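PDB 5A9C: polyhedrin from Antheraea mylitta cypovirus 4, which forms the crystalline lattice of viral polyhedra, the occlusion bodies that probably shelter cypovirus particles outside the insect host. Local coordinates for residues V64-W68 and R69-E73; H119-G123 and N124-K128; D211-I214 and S215-Q219. All blocks are in the same frame, centred on the assembly; numbering follows the deposited sequence.

In the fold
The three contacts follow one another along the chain, each a local turn, in a construct that lacks the base domain. Contact 1 leaves strand 61-66, one outer strand of the three-stranded sheet. Contact 2 is tied by a backbone bond of Ile121 to Val97 of strand 96-100, the other outer strand, and then runs into 127-128 at the edge of the six-stranded sheet. Their centres are about 22 Å apart. Contact 3 lies in the C-terminal tail, its centre about 27 Å from that of contact 2 and about 36 Å from that of contact 1, across the chain's centre. Contact 1 meets a second subunit and contact 3 a third; contacts 2 and 3 touch crystal neighbours, which suits a lattice protein.

Contact 1 of 3, residues V64-W68 and R69-E73; sequences VFLNW and RELLE
Asn67 and Glu70 are brought together by their torsions: Asn67 CG sits between its own backbone N and carbonyl carbon (chi1 63°), folding the amide over the following turn, while Glu70 CG lies beside its own backbone N (chi1 -71°) and the chain, extended beyond CG, carries the carboxylate back to Asn67. Glu70 OE1 uses its anti lone pair to accept the backbone N of Asn67 at 3.0 Å. In exchange, Asn67 OD1 takes the backbone N of Glu70, although the placing of that oxygen is doubtful. The reciprocal pattern is that of a capping box, set at the start of a single helical turn that does not continue as a regular helix, and Asn67 O receives Leu71 N at 3.2 Å. Two waters lie within bonding distance of both Phe65 O and Glu70 OE1, each with more acceptors near it than protons to give. The Arg69 guanidinium lies over the Asn67 amide, planes 27° apart, yet stands almost perpendicular to the Trp68 ring. Trp68 CZ3 rests 3.7 Å from Leu72 CD1. Inside, Leu66 CB meets Leu71 CD2 at 4.1 Å, where leucines suit burial. The turn ends strand 61-66, which pairs with strand 145-151; Leu66 packs on Phe54 and Tyr56 of strand 51-58, and Arg69 on Val179 of the second subunit.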
loop_
_atom_site.group_PDB
_atom_site.type_symbol
_atom_site.label_atom_id
_atom_site.label_comp_id
_atom_site.label_asym_id
_atom_site.label_seq_id
_atom_site.Cartn_x
_atom_site.Cartn_y
_atom_site.Cartn_z
ATOM N N VAL A 64 4.353 8.431 2.687
ATOM C CA VAL A 64 3.032 8.988 2.430
ATOM C C VAL A 64 2.981 9.795 1.143
ATOM O O VAL A 64 3.876 10.584 0.860
ATOM C CB VAL A 64 2.574 9.909 3.582
ATOM C CG1 VAL A 64 1.244 10.568 3.238
ATOM C CG2 VAL A 64 2.464 9.125 4.870
ATOM N N PHE A 65 1.929 9.576 0.363
ATOM C CA PHE A 65 1.585 10.472 -0.732
ATOM C C PHE A 65 0.104 10.790 -0.656
ATOM O O PHE A 65 -0.741 9.920 -0.864
ATOM C CB PHE A 65 1.919 9.872 -2.100
ATOM C CG PHE A 65 1.395 10.688 -3.261
ATOM C CD1 PHE A 65 2.013 11.870 -3.631
ATOM C CD2 PHE A 65 0.277 10.276 -3.971
ATOM C CE1 PHE A 65 1.533 12.625 -4.689
ATOM C CE2 PHE A 65 -0.206 11.027 -5.035
ATOM C CZ PHE A 65 0.423 12.201 -5.393
ATOM N N LEU A 66 -0.204 12.039 -0.333
ATOM C CA LEU A 66 -1.584 12.488 -0.303
ATOM C C LEU A 66 -1.913 13.155 -1.630
ATOM O O LEU A 66 -1.327 14.181 -1.978
ATOM C CB LEU A 66 -1.798 13.457 0.863
ATOM C CG LEU A 66 -1.574 12.829 2.246
ATOM C CD1 LEU A 66 -1.521 13.889 3.341
ATOM C CD2 LEU A 66 -2.643 11.781 2.546
ATOM N N ASN A 67 -2.834 12.560 -2.382
ATOM C CA ASN A 67 -3.213 13.115 -3.676
ATOM C C ASN A 67 -4.151 14.304 -3.507
ATOM O O ASN A 67 -4.676 14.541 -2.416
ATOM C CB ASN A 67 -3.844 12.048 -4.576
ATOM C CG ASN A 67 -5.138 11.501 -4.013
ATOM O OD1 ASN A 67 -6.105 12.237 -3.834
ATOM N ND2 ASN A 67 -5.165 10.202 -3.738
ATOM N N TRP A 68 -4.359 15.049 -4.587
ATOM C CA TRP A 68 -5.092 16.307 -4.507
ATOM C C TRP A 68 -6.559 16.125 -4.115
ATOM O O TRP A 68 -7.154 17.005 -3.492
ATOM C CB TRP A 68 -4.972 17.094 -5.818
ATOM C CG TRP A 68 -5.709 16.486 -6.968
ATOM C CD1 TRP A 68 -5.236 15.555 -7.846
ATOM C CD2 TRP A 68 -7.054 16.771 -7.369
ATOM N NE1 TRP A 68 -6.205 15.240 -8.769
ATOM C CE2 TRP A 68 -7.331 15.972 -8.497
ATOM C CE3 TRP A 68 -8.051 17.622 -6.884
ATOM C CZ2 TRP A 68 -8.564 16.001 -9.148
ATOM C CZ3 TRP A 68 -9.274 17.649 -7.529
ATOM C CH2 TRP A 68 -9.520 16.843 -8.649
ATOM N N ARG A 69 -7.140 14.985 -4.472
ATOM C CA ARG A 69 -8.540 14.735 -4.146
ATOM C C ARG A 69 -8.705 14.348 -2.676
ATOM O O ARG A 69 -9.703 14.694 -2.043
ATOM C CB ARG A 69 -9.151 13.685 -5.085
ATOM C CG ARG A 69 -8.608 12.274 -4.917
ATOM C CD ARG A 69 -8.873 11.423 -6.155
ATOM N NE ARG A 69 -7.953 11.734 -7.248
ATOM C CZ ARG A 69 -7.015 10.905 -7.701
ATOM N NH1 ARG A 69 -6.875 9.700 -7.166
ATOM N NH2 ARG A 69 -6.227 11.276 -8.700
ATOM N N GLU A 70 -7.718 13.640 -2.134
ATOM C CA GLU A 70 -7.710 13.305 -0.713
ATOM C C GLU A 70 -7.601 14.562 0.145
ATOM O O GLU A 70 -8.143 14.624 1.249
ATOM C CB GLU A 70 -6.547 12.366 -0.385
ATOM C CG GLU A 70 -6.696 10.953 -0.917
ATOM C CD GLU A 70 -5.515 10.072 -0.550
ATOM O OE1 GLU A 70 -4.378 10.411 -0.938
ATOM O OE2 GLU A 70 -5.725 9.043 0.128
ATOM N N LEU A 71 -6.892 15.562 -0.370
ATOM C CA LEU A 71 -6.620 16.785 0.380
ATOM C C LEU A 71 -7.808 17.741 0.396
ATOM O O LEU A 71 -7.838 18.689 1.180
ATOM C CB LEU A 71 -5.387 17.494 -0.184
ATOM C CG LEU A 71 -4.020 16.875 0.118
ATOM C CD1 LEU A 71 -2.932 17.564 -0.686
ATOM C CD2 LEU A 71 -3.711 16.959 1.607
ATOM N N LEU A 72 -8.787 17.495 -0.468
ATOM C CA LEU A 72 -9.956 18.364 -0.547
ATOM C C LEU A 72 -10.840 18.264 0.688
ATOM O O LEU A 72 -10.966 17.199 1.293
ATOM C CB LEU A 72 -10.788 18.049 -1.792
ATOM C CG LEU A 72 -10.234 18.471 -3.153
ATOM C CD1 LEU A 72 -11.101 17.909 -4.267
ATOM C CD2 LEU A 72 -10.142 19.984 -3.258
ATOM N N GLU A 73 -11.454 19.385 1.047
ATOM C CA GLU A 73 -12.455 19.425 2.104
ATOM C C GLU A 73 -13.782 18.897 1.559
ATOM O O GLU A 73 -13.978 18.830 0.346
ATOM C CB GLU A 73 -12.621 20.864 2.599
ATOM C CG GLU A 73 -13.652 21.051 3.694
ATOM C CD GLU A 73 -13.703 22.478 4.202
ATOM O OE1 GLU A 73 -13.845 23.403 3.373
ATOM O OE2 GLU A 73 -13.599 22.678 5.429
HETATM O O HOH W 1 -2.532 8.290 -2.284
HETATM O O HOH W 2 -2.626 8.492 0.541
#

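Contact 2 of 3, residues H119-G123 and N124-K128; sequences HVICG and NQLRK
The carboxamide of Gln125 has the methyl CG2 of Ile121 over one face, 3.9 Å from Gln125 CD, and the backbone N of Cys122 comes to its oxygen from out of the amide plane. The bond from Cys122 N to Gln125 OE1 is 3.3 Å long and nearly straight, but the donor stands 52° out of the carbonyl plane instead of at the amide's edge. Gln125 reaches this place because its chain is extended beyond CG and then swings the amide across by chi3 of -92°. Glutamine suits the position: it has the length to reach back three residues, and its aliphatic part, through CB, lies against the branched Ile121. Two backbone bonds follow in sequence. Gln125 N to Cys122 O, 3.2 Å, closes a type II' beta turn, whose first central residue is Gly123 with the positive phi (59°) that glycine adopts easily. Leu126 N to Gly123 O, also 3.2 Å, continues as a 3-10 turn, with Asn124 at the exposed corner. Leu126 is buried on Val136 and Arg134, and Ile121 packs on Val138, so the turn leans on strand 133-139 as the chain enters strand 127-128. Chemically, a neutral amide accepts the N-H of Cys122 without placing a charge beside apolar groups, and this hydrogen bond together with the methyl on its face should limit rotation of the Gln125 side chain at this surface.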
loop_
_atom_site.group_PDB
_atom_site.type_symbol
_atom_site.label_atom_id
_atom_site.label_comp_id
_atom_site.label_asym_id
_atom_site.label_seq_id
_atom_site.Cartn_x
_atom_site.Cartn_y
_atom_site.Cartn_z
ATOM N N HIS A 119 15.318 20.859 -2.977
ATOM C CA HIS A 119 15.007 21.714 -1.832
ATOM C C HIS A 119 13.983 21.069 -0.903
ATOM O O HIS A 119 13.141 21.755 -0.320
ATOM C CB HIS A 119 14.503 23.087 -2.295
ATOM C CG HIS A 119 15.361 23.726 -3.343
ATOM N ND1 HIS A 119 16.505 24.434 -3.042
ATOM C CD2 HIS A 119 15.242 23.759 -4.692
ATOM C CE1 HIS A 119 17.055 24.874 -4.160
ATOM N NE2 HIS A 119 16.307 24.478 -5.175
ATOM N N VAL A 120 14.058 19.747 -0.773
ATOM C CA VAL A 120 13.155 19.009 0.102
ATOM C C VAL A 120 13.171 19.598 1.510
ATOM O O VAL A 120 14.206 20.071 1.982
ATOM C CB VAL A 120 13.527 17.504 0.155
ATOM C CG1 VAL A 120 14.964 17.323 0.625
ATOM C CG2 VAL A 120 12.558 16.743 1.055
ATOM N N ILE A 121 12.016 19.585 2.168
ATOM C CA ILE A 121 11.885 20.129 3.517
ATOM C C ILE A 121 12.463 19.170 4.552
ATOM O O ILE A 121 11.977 18.051 4.716
ATOM C CB ILE A 121 10.412 20.436 3.856
ATOM C CG1 ILE A 121 9.824 21.386 2.811
ATOM C CG2 ILE A 121 10.290 21.033 5.252
ATOM C CD1 ILE A 121 8.355 21.668 2.992
ATOM N N CYS A 122 13.501 19.624 5.248
ATOM C CA CYS A 122 14.217 18.793 6.208
ATOM C C CYS A 122 15.126 19.635 7.107
ATOM O O CYS A 122 15.045 20.865 7.115
ATOM C CB CYS A 122 15.041 17.723 5.480
ATOM S SG CYS A 122 16.296 18.367 4.329
ATOM N N GLY A 123 15.993 18.971 7.863
ATOM C CA GLY A 123 16.907 19.671 8.748
ATOM C C GLY A 123 16.176 20.531 9.764
ATOM O O GLY A 123 15.155 20.120 10.311
ATOM N N ASN A 124 16.692 21.734 10.003
ATOM C CA ASN A 124 16.119 22.631 11.005
ATOM C C ASN A 124 14.814 23.306 10.575
ATOM O O ASN A 124 14.281 24.155 11.291
ATOM C CB ASN A 124 17.153 23.673 11.451
ATOM C CG ASN A 124 18.193 23.090 12.394
ATOM O OD1 ASN A 124 18.220 21.884 12.635
ATOM N ND2 ASN A 124 19.056 23.946 12.930
ATOM N N GLN A 125 14.299 22.926 9.409
ATOM C CA GLN A 125 12.977 23.383 8.990
ATOM C C GLN A 125 11.922 22.712 9.858
ATOM O O GLN A 125 10.829 23.240 10.043
ATOM C CB GLN A 125 12.732 23.076 7.514
ATOM C CG GLN A 125 13.577 23.904 6.560
ATOM C CD GLN A 125 13.217 23.663 5.109
ATOM O OE1 GLN A 125 13.802 22.804 4.447
ATOM N NE2 GLN A 125 12.252 24.424 4.604
ATOM N N LEU A 126 12.268 21.547 10.397
ATOM C CA LEU A 126 11.406 20.848 11.341
ATOM C C LEU A 126 11.616 21.407 12.748
ATOM O O LEU A 126 12.714 21.324 13.298
ATOM C CB LEU A 126 11.700 19.348 11.318
ATOM C CG LEU A 126 11.800 18.683 9.940
ATOM C CD1 LEU A 126 12.062 17.188 10.085
ATOM C CD2 LEU A 126 10.546 18.927 9.115
ATOM N N ARG A 127 10.561 21.977 13.326
ATOM C CA ARG A 127 10.665 22.644 14.622
ATOM C C ARG A 127 10.601 21.652 15.779
ATOM O O ARG A 127 9.766 20.750 15.784
ATOM C CB ARG A 127 9.549 23.682 14.780
ATOM C CG ARG A 127 9.463 24.693 13.644
ATOM C CD ARG A 127 8.284 25.644 13.844
ATOM N NE ARG A 127 8.336 26.323 15.137
ATOM C CZ ARG A 127 7.402 27.155 15.587
ATOM N NH1 ARG A 127 6.330 27.419 14.852
ATOM N NH2 ARG A 127 7.538 27.724 16.780
ATOM N N LYS A 128 11.479 21.831 16.762
ATOM C CA LYS A 128 11.510 20.960 17.933
ATOM C C LYS A 128 10.318 21.207 18.852
ATOM O O LYS A 128 10.087 22.331 19.291
ATOM C CB LYS A 128 12.805 21.160 18.727
ATOM C CG LYS A 128 14.078 20.787 17.988
ATOM C CD LYS A 128 15.289 20.975 18.890
ATOM C CE LYS A 128 16.594 20.788 18.133
ATOM N NZ LYS A 128 17.775 20.998 19.018
#

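Contact 3 of 3, residues D211-I214 and S215-Q219; sequences DAYI and SGDSQ
Tyr213 and Gly216 are joined by a single hydrogen bond across the bend, from Gly216 N to Tyr213 O; at 3.4 Å it is weak, though nearly straight at 167°. Farther on, Ser218 N makes another weak bond, to Gly216 O at 3.1 Å.

Van der Waals contact adds to this. Tyr213 presents an edge of its ring to the carbonyl of Gly216, with CD2 lying 3.4 Å from Gly216 O and that oxygen in the ring plane. The unusual chi2 of 14° arranges this, for it nearly eclipses CD1 with CA and sends CD2 out toward the glycine. Tyr213 CB also touches Gly216 O, at 3.5 Å. The carboxylate of Asp217 lies obliquely to the same ring, Tyr213 CE2 to Asp217 OD1 being 4.3 Å.

In backbone terms, residues 213-216 form a type I beta turn with Ile214 and Ser215 at its corners, and an inverse gamma turn centred on Asp217 follows directly. Gly216, between the two, has a phi of 68°, a conformation easy for glycine. Polar Ser215 and Asp217 fit their exposed places.

Side-chain packing sets the turn against helix 15-29: Ile214 lies on Glu21 and Thr24, and Ala212 on Ile27; Ala212 also meets Arg111 of the third subunit. Hydrogen bonds to the carboxylate tie down the chain just before the turn, Asp211 OD2 accepting the backbone N-H of His131 and OD1 that of Leu132.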
loop_
_atom_site.group_PDB
_atom_site.type_symbol
_atom_site.label_atom_id
_atom_site.label_comp_id
_atom_site.label_asym_id
_atom_site.label_seq_id
_atom_site.Cartn_x
_atom_site.Cartn_y
_atom_site.Cartn_z
ATOM N N ASP A 211 6.261 14.695 24.812
ATOM C CA ASP A 211 7.026 14.636 26.057
ATOM C C ASP A 211 6.141 14.647 27.301
ATOM O O ASP A 211 5.319 15.548 27.486
ATOM C CB ASP A 211 8.011 15.805 26.131
ATOM C CG ASP A 211 9.153 15.673 25.147
ATOM O OD1 ASP A 211 9.039 14.869 24.198
ATOM O OD2 ASP A 211 10.168 16.384 25.323
ATOM N N ALA A 212 6.327 13.651 28.162
ATOM C CA ALA A 212 5.587 13.578 29.417
ATOM C C ALA A 212 6.316 14.335 30.523
ATOM O O ALA A 212 7.522 14.165 30.710
ATOM C CB ALA A 212 5.373 12.122 29.824
ATOM N N TYR A 213 5.575 15.174 31.243
ATOM C CA TYR A 213 6.107 15.942 32.365
ATOM C C TYR A 213 5.403 15.508 33.645
ATOM O O TYR A 213 4.179 15.377 33.666
ATOM C CB TYR A 213 5.865 17.440 32.160
ATOM C CG TYR A 213 6.786 18.126 31.172
ATOM C CD1 TYR A 213 7.574 17.397 30.293
ATOM C CD2 TYR A 213 6.857 19.515 31.118
ATOM C CE1 TYR A 213 8.412 18.029 29.392
ATOM C CE2 TYR A 213 7.691 20.156 30.223
ATOM C CZ TYR A 213 8.466 19.406 29.360
ATOM O OH TYR A 213 9.299 20.035 28.466
ATOM N N ILE A 214 6.165 15.308 34.716
ATOM C CA ILE A 214 5.598 14.785 35.961
ATOM C C ILE A 214 4.619 15.749 36.645
ATOM O O ILE A 214 3.717 15.320 37.366
ATOM C CB ILE A 214 6.703 14.340 36.955
ATOM C CG1 ILE A 214 6.094 13.532 38.107
ATOM C CG2 ILE A 214 7.491 15.542 37.464
ATOM C CD1 ILE A 214 7.123 12.895 39.024
ATOM N N SER A 215 4.785 17.046 36.408
ATOM C CA SER A 215 3.882 18.041 36.987
ATOM C C SER A 215 3.186 18.896 35.929
ATOM O O SER A 215 2.613 19.937 36.245
ATOM C CB SER A 215 4.637 18.942 37.966
ATOM O OG SER A 215 5.106 18.200 39.077
ATOM N N GLY A 216 3.227 18.452 34.677
ATOM C CA GLY A 216 2.715 19.255 33.584
ATOM C C GLY A 216 3.591 20.480 33.391
ATOM O O GLY A 216 4.783 20.447 33.698
ATOM N N ASP A 217 3.006 21.563 32.888
ATOM C CA ASP A 217 3.752 22.800 32.669
ATOM C C ASP A 217 3.738 23.670 33.922
ATOM O O ASP A 217 3.116 24.733 33.942
ATOM C CB ASP A 217 3.173 23.571 31.482
ATOM C CG ASP A 217 3.266 22.791 30.182
ATOM O OD1 ASP A 217 4.368 22.747 29.597
ATOM O OD2 ASP A 217 2.239 22.228 29.746
ATOM N N SER A 218 4.436 23.215 34.958
ATOM C CA SER A 218 4.362 23.841 36.276
ATOM C C SER A 218 5.451 24.877 36.538
ATOM O O SER A 218 5.495 25.471 37.615
ATOM C CB SER A 218 4.415 22.771 37.370
ATOM O OG SER A 218 5.674 22.122 37.379
ATOM N N GLN A 219 6.330 25.089 35.565
ATOM C CA GLN A 219 7.447 26.012 35.746
ATOM C C GLN A 219 7.373 27.224 34.820
ATOM O O GLN A 219 7.974 28.266 35.102
ATOM C CB GLN A 219 8.777 25.284 35.538
ATOM C CG GLN A 219 9.182 24.380 36.687
ATOM C CD GLN A 219 9.605 25.164 37.912
ATOM O OE1 GLN A 219 9.333 26.359 38.019
ATOM N NE2 GLN A 219 10.285 24.497 38.839
#